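Local coordinates for protein peptidase family U32 (Geobacillus thermoleovorans, PDB 4HE6) that is of unknown function but forms the small all-beta C-terminal domain of a putative U32-family peptidase, at residues A[2-15]-A[75-87]. Sequence-based numbering, arbitrary orientation. Where two conformers were deposited one is given.
Unlike the reference sequence in segment 2-15: Leu2 (reference Arg), Arg6 (reference His).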
ATOM      1  N   LEU A   2     -10.015  10.935 -10.544  0.61  9.30           N
ATOM      2  CA  LEU A   2      -8.601  10.606 -10.626  0.61  9.36           C
ATOM      3  C   LEU A   2      -8.012  11.181 -11.910  0.61  8.40           C
ATOM      4  O   LEU A   2      -8.494  10.833 -13.000  0.61 11.90           O
ATOM      5  CB  LEU A   2      -8.423   9.087 -10.679  0.61  8.65           C
ATOM      6  CG  LEU A   2      -6.982   8.581 -10.716  0.61  8.64           C
ATOM      7  CD1 LEU A   2      -6.217   8.972  -9.485  0.61 10.71           C
ATOM      8  CD2 LEU A   2      -6.998   7.063 -10.931  0.61 11.14           C
ATOM      9  N   LYS A   3      -7.018  12.065 -11.803  0.61  8.74           N
ATOM     10  CA  LYS A   3      -6.418  12.677 -12.996  0.61 10.12           C
ATOM     11  C   LYS A   3      -4.978  12.233 -13.209  0.61 10.11           C
ATOM     12  O   LYS A   3      -4.575  12.109 -14.384  0.61 11.36           O
ATOM     13  CB  LYS A   3      -6.533  14.198 -12.899  0.61 12.76           C
ATOM     14  CG  LYS A   3      -7.992  14.636 -13.147  0.61 15.84           C
ATOM     15  CD  LYS A   3      -8.109  16.129 -13.057  0.61 19.50           C
ATOM     16  CE  LYS A   3      -9.537  16.616 -12.987  0.61 22.83           C
ATOM     17  NZ  LYS A   3     -10.075  16.769 -11.614  0.61 39.90           N
ATOM     18  N   THR A   4      -4.220  12.094 -12.127  0.61  9.46           N
ATOM     19  CA  THR A   4      -2.801  11.805 -12.254  0.61  8.64           C
ATOM     20  C   THR A   4      -2.293  10.880 -11.156  0.61  8.51           C
ATOM     21  O   THR A   4      -2.940  10.637 -10.157  0.61  9.37           O
ATOM     22  CB  THR A   4      -1.968  13.103 -12.172  0.61 11.15           C
ATOM     23  OG1 THR A   4      -2.326  13.688 -10.910  0.61 20.84           O
ATOM     24  CG2 THR A   4      -2.340  14.171 -13.158  0.61 11.91           C
ATOM     25  N   THR A   5      -1.076  10.430 -11.346  0.61  8.51           N
ATOM     26  CA  THR A   5      -0.334   9.634 -10.397  0.61  7.91           C
ATOM     27  C   THR A   5       0.116  10.387  -9.157  0.61  7.86           C
ATOM     28  O   THR A   5       0.673   9.809  -8.227  0.61 10.23           O
ATOM     29  CB  THR A   5       0.903   9.004 -11.084  0.61 10.33           C
ATOM     30  OG1 THR A   5       1.493  10.090 -11.822  0.61  8.97           O
ATOM     31  CG2 THR A   5       0.478   7.936 -12.037  0.61 10.78           C
ATOM     32  N   ARG A   6      -0.146  11.687  -9.068  0.61  8.54           N
ATOM     33  CA  ARG A   6       0.172  12.425  -7.841  0.61  8.09           C
ATOM     34  C   ARG A   6      -0.816  12.047  -6.719  0.61  8.21           C
ATOM     35  O   ARG A   6      -0.541  12.324  -5.556  0.61  8.76           O
ATOM     36  CB  ARG A   6       0.034  13.923  -7.963  0.61 10.57           C
ATOM     37  CG  ARG A   6       0.757  14.693  -9.015  0.61 15.14           C
ATOM     38  CD  ARG A   6       2.053  14.332  -9.701  0.61 19.89           C
ATOM     39  NE  ARG A   6       2.755  13.012  -9.631  0.61  9.96           N
ATOM     40  CZ  ARG A   6       3.506  12.039  -9.194  0.61 11.18           C
ATOM     41  NH1 ARG A   6       4.069  12.138  -8.043  0.61  9.50           N
ATOM     42  NH2 ARG A   6       3.824  10.852  -9.783  0.61 15.59           N
ATOM     43  N   GLU A   7      -1.961  11.491  -7.050  1.00 12.95           N
ATOM     44  CA  GLU A   7      -3.100  11.336  -6.161  1.00 13.48           C
ATOM     45  C   GLU A   7      -3.087  10.065  -5.347  1.00 13.35           C
ATOM     46  O   GLU A   7      -4.015   9.734  -4.590  1.00 17.41           O
ATOM     47  CB  GLU A   7      -4.404  11.375  -7.033  1.00 13.71           C
ATOM     48  CG  GLU A   7      -4.594  12.770  -7.635  1.00 13.62           C
ATOM     49  CD  GLU A   7      -5.826  12.816  -8.503  1.00 17.68           C
ATOM     50  OE1 GLU A   7      -5.705  13.261  -9.661  1.00 21.46           O
ATOM     51  OE2 GLU A   7      -6.932  12.383  -8.046  1.00 22.84           O
ATOM     52  N   PHE A   8      -2.009   9.289  -5.539  1.00 12.32           N
ATOM     53  CA  PHE A   8      -1.995   8.097  -4.709  1.00 11.18           C
ATOM     54  C   PHE A   8      -0.539   7.645  -4.547  1.00  8.69           C
ATOM     55  O   PHE A   8       0.327   8.055  -5.313  1.00 11.21           O
ATOM     56  CB  PHE A   8      -2.926   6.993  -5.200  1.00 15.13           C
ATOM     57  CG  PHE A   8      -2.618   6.482  -6.573  1.00 14.28           C
ATOM     58  CD1 PHE A   8      -2.874   7.182  -7.733  1.00 12.45           C
ATOM     59  CD2 PHE A   8      -2.018   5.228  -6.721  1.00 19.22           C
ATOM     60  CE1 PHE A   8      -2.593   6.675  -8.996  1.00 13.88           C
ATOM     61  CE2 PHE A   8      -1.777   4.721  -7.981  1.00 22.63           C
ATOM     62  CZ  PHE A   8      -2.037   5.432  -9.128  1.00 20.31           C
ATOM     63  N   ALA A   9      -0.323   6.795  -3.559  1.00  8.00           N
ATOM     64  CA  ALA A   9       0.984   6.291  -3.244  1.00  7.98           C
ATOM     65  C   ALA A   9       1.210   4.847  -3.586  1.00  7.18           C
ATOM     66  O   ALA A   9       2.359   4.418  -3.666  1.00  8.25           O
ATOM     67  CB  ALA A   9       1.235   6.496  -1.754  1.00 14.01           C
ATOM     68  N   GLY A  10       0.135   4.073  -3.784  1.00  6.90           N
ATOM     69  CA  GLY A  10       0.321   2.690  -4.138  1.00  7.25           C
ATOM     70  C   GLY A  10      -0.945   2.134  -4.763  1.00  5.99           C
ATOM     71  O   GLY A  10      -2.058   2.601  -4.499  1.00  6.92           O
ATOM     72  N   LEU A  11      -0.754   1.099  -5.534  1.00  6.42           N
ATOM     73  CA  LEU A  11      -1.841   0.341  -6.153  1.00  6.82           C
ATOM     74  C   LEU A  11      -1.770  -1.086  -5.626  1.00  5.60           C
ATOM     75  O   LEU A  11      -0.706  -1.713  -5.696  1.00  6.90           O
ATOM     76  CB  LEU A  11      -1.677   0.354  -7.669  1.00  7.54           C
ATOM     77  CG  LEU A  11      -2.731  -0.348  -8.515  1.00  7.56           C
ATOM     78  CD1 LEU A  11      -4.048   0.372  -8.360  1.00  8.22           C
ATOM     79  CD2 LEU A  11      -2.338  -0.364  -9.987  1.00 10.73           C
ATOM     80  N   VAL A  12      -2.850  -1.590  -5.064  1.00  6.08           N
ATOM     81  CA  VAL A  12      -2.817  -2.966  -4.531  1.00  6.09           C
ATOM     82  C   VAL A  12      -2.786  -3.956  -5.691  1.00  6.11           C
ATOM     83  O   VAL A  12      -3.638  -3.879  -6.557  1.00  7.73           O
ATOM     84  CB  VAL A  12      -4.047  -3.213  -3.634  1.00  6.98           C
ATOM     85  CG1 VAL A  12      -4.035  -4.637  -3.106  1.00  7.36           C
ATOM     86  CG2 VAL A  12      -4.081  -2.221  -2.492  1.00  7.74           C
ATOM     87  N   LEU A  13      -1.807  -4.848  -5.699  1.00  5.90           N
ATOM     88  CA  LEU A  13      -1.720  -5.904  -6.685  1.00  6.88           C
ATOM     89  C   LEU A  13      -2.318  -7.212  -6.160  1.00  6.84           C
ATOM     90  O   LEU A  13      -2.697  -8.067  -6.937  1.00  9.44           O
ATOM     91  CB  LEU A  13      -0.330  -6.128  -7.194  1.00  8.21           C
ATOM     92  CG  LEU A  13       0.378  -4.940  -7.821  1.00  8.70           C
ATOM     93  CD1 LEU A  13       1.748  -5.392  -8.288  1.00 13.24           C
ATOM     94  CD2 LEU A  13      -0.444  -4.355  -8.946  1.00 11.45           C
ATOM     95  N   GLY A  14      -2.262  -7.404  -4.830  1.00  6.88           N
ATOM     96  CA  GLY A  14      -2.710  -8.669  -4.263  1.00  8.71           C
ATOM     97  C   GLY A  14      -2.817  -8.527  -2.773  1.00  7.40           C
ATOM     98  O   GLY A  14      -2.291  -7.615  -2.138  1.00  7.16           O
ATOM     99  N   TYR A  15      -3.540  -9.484  -2.207  1.00  8.30           N
ATOM    100  CA  TYR A  15      -3.776  -9.529  -0.774  1.00  7.54           C
ATOM    101  C   TYR A  15      -3.973 -10.982  -0.337  1.00  7.51           C
ATOM    102  O   TYR A  15      -4.782 -11.658  -0.923  1.00 10.30           O
ATOM    103  CB  TYR A  15      -5.043  -8.699  -0.403  1.00  8.89           C
ATOM    104  CG  TYR A  15      -5.396  -8.865   1.046  1.00  8.19           C
ATOM    105  CD1 TYR A  15      -4.647  -8.319   2.069  1.00  8.03           C
ATOM    106  CD2 TYR A  15      -6.536  -9.585   1.420  1.00  8.04           C
ATOM    107  CE1 TYR A  15      -4.963  -8.460   3.402  1.00  7.96           C
ATOM    108  CE2 TYR A  15      -6.867  -9.766   2.770  1.00  7.44           C
ATOM    109  CZ  TYR A  15      -6.073  -9.201   3.762  1.00  7.91           C
ATOM    110  OH  TYR A  15      -6.383  -9.367   5.103  1.00  9.40           O
ATOM    111  N   VAL A  75      -1.550  -5.413   6.343  1.00  6.07           N
ATOM    112  CA  VAL A  75      -2.631  -4.441   6.388  1.00  6.16           C
ATOM    113  C   VAL A  75      -3.680  -4.880   7.371  1.00  6.30           C
ATOM    114  O   VAL A  75      -3.873  -6.067   7.686  1.00  7.65           O
ATOM    115  CB  VAL A  75      -3.213  -4.169   4.976  1.00  6.28           C
ATOM    116  CG1 VAL A  75      -2.112  -3.524   4.071  1.00  6.71           C
ATOM    117  CG2 VAL A  75      -3.795  -5.420   4.345  1.00  7.13           C
ATOM    118  N   LYS A  76      -4.453  -3.895   7.843  1.00  7.15           N
ATOM    119  CA  LYS A  76      -5.364  -4.088   8.947  1.00  8.23           C
ATOM    120  C   LYS A  76      -6.755  -4.583   8.614  1.00  7.45           C
ATOM    121  O   LYS A  76      -7.483  -5.034   9.509  1.00  8.82           O
ATOM    122  CB  LYS A  76      -5.451  -2.734   9.725  1.00 11.55           C
ATOM    123  CG  LYS A  76      -4.200  -2.490  10.527  1.00 15.02           C
ATOM    124  CD  LYS A  76      -3.834  -3.532  11.537  1.00 18.57           C
ATOM    125  CE  LYS A  76      -4.896  -3.901  12.547  1.00 25.18           C
ATOM    126  NZ  LYS A  76      -4.563  -5.022  13.485  1.00 22.89           N
ATOM    127  N   ARG A  77      -7.118  -4.506   7.346  1.00  6.83           N
ATOM    128  CA  ARG A  77      -8.394  -5.064   6.855  1.00  6.80           C
ATOM    129  C   ARG A  77      -8.150  -5.651   5.486  1.00  6.74           C
ATOM    130  O   ARG A  77      -7.154  -5.285   4.844  1.00  7.53           O
ATOM    131  CB  ARG A  77      -9.467  -4.000   6.718  1.00  6.86           C
ATOM    132  CG  ARG A  77      -9.750  -3.169   7.957  1.00  6.88           C
ATOM    133  CD  ARG A  77     -10.922  -2.270   7.704  1.00  7.18           C
ATOM    134  NE  ARG A  77     -11.242  -1.368   8.765  1.00  8.55           N
ATOM    135  CZ  ARG A  77     -12.285  -0.562   8.786  1.00  8.82           C
ATOM    136  NH1 ARG A  77     -13.075  -0.499   7.739  1.00  9.98           N
ATOM    137  NH2 ARG A  77     -12.480   0.200   9.842  1.00 12.99           N
ATOM    138  N   PRO A  78      -9.036  -6.524   5.031  1.00  6.92           N
ATOM    139  CA  PRO A  78      -8.907  -7.071   3.678  1.00  7.35           C
ATOM    140  C   PRO A  78      -8.946  -6.008   2.617  1.00  6.41           C
ATOM    141  O   PRO A  78      -9.593  -4.945   2.742  1.00  8.87           O
ATOM    142  CB  PRO A  78     -10.095  -8.029   3.562  1.00  8.34           C
ATOM    143  CG  PRO A  78     -10.358  -8.475   5.009  1.00  8.61           C
ATOM    144  CD  PRO A  78     -10.146  -7.177   5.788  1.00  7.18           C
ATOM    145  N   LEU A  79      -8.242  -6.303   1.519  1.00  6.90           N
ATOM    146  CA  LEU A  79      -8.131  -5.503   0.316  1.00  6.72           C
ATOM    147  C   LEU A  79      -8.389  -6.365  -0.899  1.00  7.19           C
ATOM    148  O   LEU A  79      -8.143  -7.574  -0.866  1.00  8.44           O
ATOM    149  CB  LEU A  79      -6.730  -4.897   0.187  1.00  7.15           C
ATOM    150  CG  LEU A  79      -6.404  -3.903   1.289  1.00  6.78           C
ATOM    151  CD1 LEU A  79      -4.907  -3.539   1.222  1.00  6.97           C
ATOM    152  CD2 LEU A  79      -7.243  -2.642   1.220  1.00  8.55           C
ATOM    153  N   PHE A  80      -8.868  -5.714  -1.954  1.00  7.85           N
ATOM    154  CA  PHE A  80      -8.956  -6.388  -3.235  1.00  8.22           C
ATOM    155  C   PHE A  80      -7.916  -5.865  -4.191  1.00  7.21           C
ATOM    156  O   PHE A  80      -7.481  -4.723  -4.077  1.00  7.48           O
ATOM    157  CB  PHE A  80     -10.327  -6.154  -3.839  1.00  9.91           C
ATOM    158  CG  PHE A  80     -11.450  -6.720  -3.074  1.00 10.90           C
ATOM    159  CD1 PHE A  80     -12.222  -5.970  -2.224  1.00 15.89           C
ATOM    160  CD2 PHE A  80     -11.731  -8.092  -3.218  1.00 13.19           C
ATOM    161  CE1 PHE A  80     -13.258  -6.507  -1.494  1.00 17.54           C
ATOM    162  CE2 PHE A  80     -12.759  -8.646  -2.496  1.00 13.66           C
ATOM    163  CZ  PHE A  80     -13.525  -7.873  -1.649  1.00 15.40           C
ATOM    164  N   PRO A  81      -7.495  -6.663  -5.159  1.00  8.52           N
ATOM    165  CA  PRO A  81      -6.597  -6.161  -6.203  1.00  7.83           C
ATOM    166  C   PRO A  81      -7.203  -4.913  -6.816  1.00  6.69           C
ATOM    167  O   PRO A  81      -8.365  -4.822  -7.134  1.00  7.93           O
ATOM    168  CB  PRO A  81      -6.563  -7.320  -7.175  1.00 10.12           C
ATOM    169  CG  PRO A  81      -6.777  -8.550  -6.317  1.00 11.22           C
ATOM    170  CD  PRO A  81      -7.828  -8.089  -5.349  1.00 10.38           C
ATOM    171  N   TYR A  82      -6.320  -3.906  -6.957  1.00  6.23           N
ATOM    172  CA  TYR A  82      -6.587  -2.638  -7.622  1.00  6.33           C
ATOM    173  C   TYR A  82      -7.371  -1.648  -6.799  1.00  6.40           C
ATOM    174  O   TYR A  82      -7.674  -0.556  -7.276  1.00  7.67           O
ATOM    175  CB  TYR A  82      -7.108  -2.820  -9.085  1.00  6.99           C
ATOM    176  CG  TYR A  82      -6.070  -3.664  -9.794  1.00  8.39           C
ATOM    177  CD1 TYR A  82      -6.197  -5.005  -9.949  1.00  9.00           C
ATOM    178  CD2 TYR A  82      -4.856  -3.105 -10.194  1.00  9.70           C
ATOM    179  CE1 TYR A  82      -5.240  -5.825 -10.537  1.00  9.82           C
ATOM    180  CE2 TYR A  82      -3.889  -3.879 -10.768  1.00  9.98           C
ATOM    181  CZ  TYR A  82      -4.066  -5.221 -10.939  1.00  9.99           C
ATOM    182  OH  TYR A  82      -3.088  -6.016 -11.502  1.00 13.24           O
ATOM    183  N   ASN A  83      -7.610  -1.969  -5.490  1.00  6.47           N
ATOM    184  CA  ASN A  83      -7.793  -0.896  -4.551  1.00  6.05           C
ATOM    185  C   ASN A  83      -6.536  -0.023  -4.529  1.00  5.23           C
ATOM    186  O   ASN A  83      -5.488  -0.425  -4.968  1.00  6.45           O
ATOM    187  CB  ASN A  83      -8.150  -1.443  -3.171  1.00  7.10           C
ATOM    188  CG  ASN A  83      -9.582  -2.029  -3.072  1.00  9.55           C
ATOM    189  OD1 ASN A  83      -9.822  -2.949  -2.328  1.00 12.09           O
ATOM    190  ND2 ASN A  83     -10.570  -1.568  -3.837  1.00 15.60           N
ATOM    191  N   MET A  84      -6.709   1.177  -4.019  1.00  6.06           N
ATOM    192  CA  MET A  84      -5.661   2.172  -4.036  1.00  6.79           C
ATOM    193  C   MET A  84      -5.276   2.578  -2.626  1.00  6.21           C
ATOM    194  O   MET A  84      -6.003   2.369  -1.653  1.00  6.08           O
ATOM    195  CB  MET A  84      -6.195   3.375  -4.831  0.57  9.56           C
ATOM    196  CG  MET A  84      -6.679   3.092  -6.256  0.57  8.21           C
ATOM    197  SD  MET A  84      -7.235   4.485  -7.258  0.57  8.66           S
ATOM    198  CE  MET A  84      -5.780   5.476  -7.495  0.57 13.80           C
ATOM    199  N   MET A  85      -4.095   3.171  -2.504  1.00  6.20           N
ATOM    200  CA  MET A  85      -3.555   3.625  -1.248  1.00  6.06           C
ATOM    201  C   MET A  85      -3.031   5.043  -1.397  1.00  6.28           C
ATOM    202  O   MET A  85      -2.355   5.343  -2.379  1.00  8.05           O
ATOM    203  CB  MET A  85      -2.361   2.734  -0.820  1.00  6.42           C
ATOM    204  CG  MET A  85      -1.905   2.997   0.594  1.00  6.55           C
ATOM    205  SD  MET A  85      -0.392   2.094   1.040  1.00  7.70           S
ATOM    206  CE  MET A  85       0.812   3.179   0.292  1.00 10.23           C
ATOM    207  N   ARG A  86      -3.330   5.924  -0.453  1.00  6.71           N
ATOM    208  CA  ARG A  86      -2.820   7.298  -0.469  1.00  7.94           C
ATOM    209  C   ARG A  86      -2.283   7.625   0.907  1.00  7.66           C
ATOM    210  O   ARG A  86      -2.671   7.065   1.912  1.00  7.57           O
ATOM    211  CB  ARG A  86      -3.871   8.319  -0.903  1.00  8.92           C
ATOM    212  CG  ARG A  86      -5.142   8.295  -0.101  1.00  9.94           C
ATOM    213  CD  ARG A  86      -6.221   9.265  -0.605  1.00 16.07           C
ATOM    214  NE  ARG A  86      -7.562   8.891  -0.098  1.00 12.17           N
ATOM    215  CZ  ARG A  86      -8.681   8.875  -0.782  1.00 13.25           C
ATOM    216  NH1 ARG A  86      -8.774   9.216  -2.062  1.00 15.15           N
ATOM    217  NH2 ARG A  86      -9.832   8.504  -0.186  1.00 14.34           N
ATOM    218  N   LYS A  87      -1.347   8.561   0.955  1.00 11.06           N
ATOM    219  CA  LYS A  87      -1.004   9.076   2.281  1.00 14.34           C
ATOM    220  C   LYS A  87      -2.145   9.772   3.009  1.00 17.29           C
ATOM    221  O   LYS A  87      -2.857  10.505   2.323  1.00 28.51           O
ATOM    222  CB  LYS A  87       0.181  10.024   2.064  1.00 23.93           C
ATOM    223  CG  LYS A  87       1.351   9.190   1.541  1.00 35.46           C
ATOM    224  CD  LYS A  87       2.217   8.656   2.628  1.00 41.06           C
ATOM    225  CE  LYS A  87       3.397   9.519   3.024  1.00 33.81           C
ATOM    226  NZ  LYS A  87       4.135  10.085   1.886  1.00 39.71           N
TER
HETATM  227  O   HOH W   1      -6.592  10.334  -3.940  1.00 25.03           O
HETATM  228  O   HOH W   2      -6.064  -7.800   7.236  1.00 16.03           O
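Ala9, Gly10 and Val12 share five backbone hydrogen bonds with Tyr82, Asn83 and Met85, where strand 10-15 and the loop before it run antiparallel to strand 84-87 and its preceding turn. Met85 O accepts from both Ala9 N (2.8 Å) and Gly10 N, which defines a classic beta bulge; Met85 N returns a bond to Gly10 O. Beyond the Leu11-Met84 non-hydrogen-bonded pair, Val12 N meets Asn83 O almost head-on (C=O...N 160°), and Tyr82 N in the type II turn 80-83 reaches Val12 O at 2.7 Å.

Among the side chains, Met84 bends at its last torsion to set CE over one face of Phe8, 3.5 Å from the ring centroid and 18° off the normal, a CH-pi contact; Leu2 CD2 touches the same methyl. Leu11 CD2 meets the edge of the Tyr82 ring, and Val12 CG2 packs on Leu79 CD1.

With CG anti to the backbone N (chi1 173°), the Tyr15 ring lies alongside Pro78, CE2 3.5 Å from its CA, while CE1 abuts Val75 CG2. Tyr15 OH and Val75 O share a water. An alanine here would probably open a gap beside Val75 and Pro78 and leave that water without its Tyr15 partner.

A second water links Glu7 O to Arg86 NH1, while Arg86 NE salt-bridges Glu37. Main-chain bonding thus pairs the chain's first and last strands within the antiparallel sheet, and apolar packing and waters fasten the flanking loops.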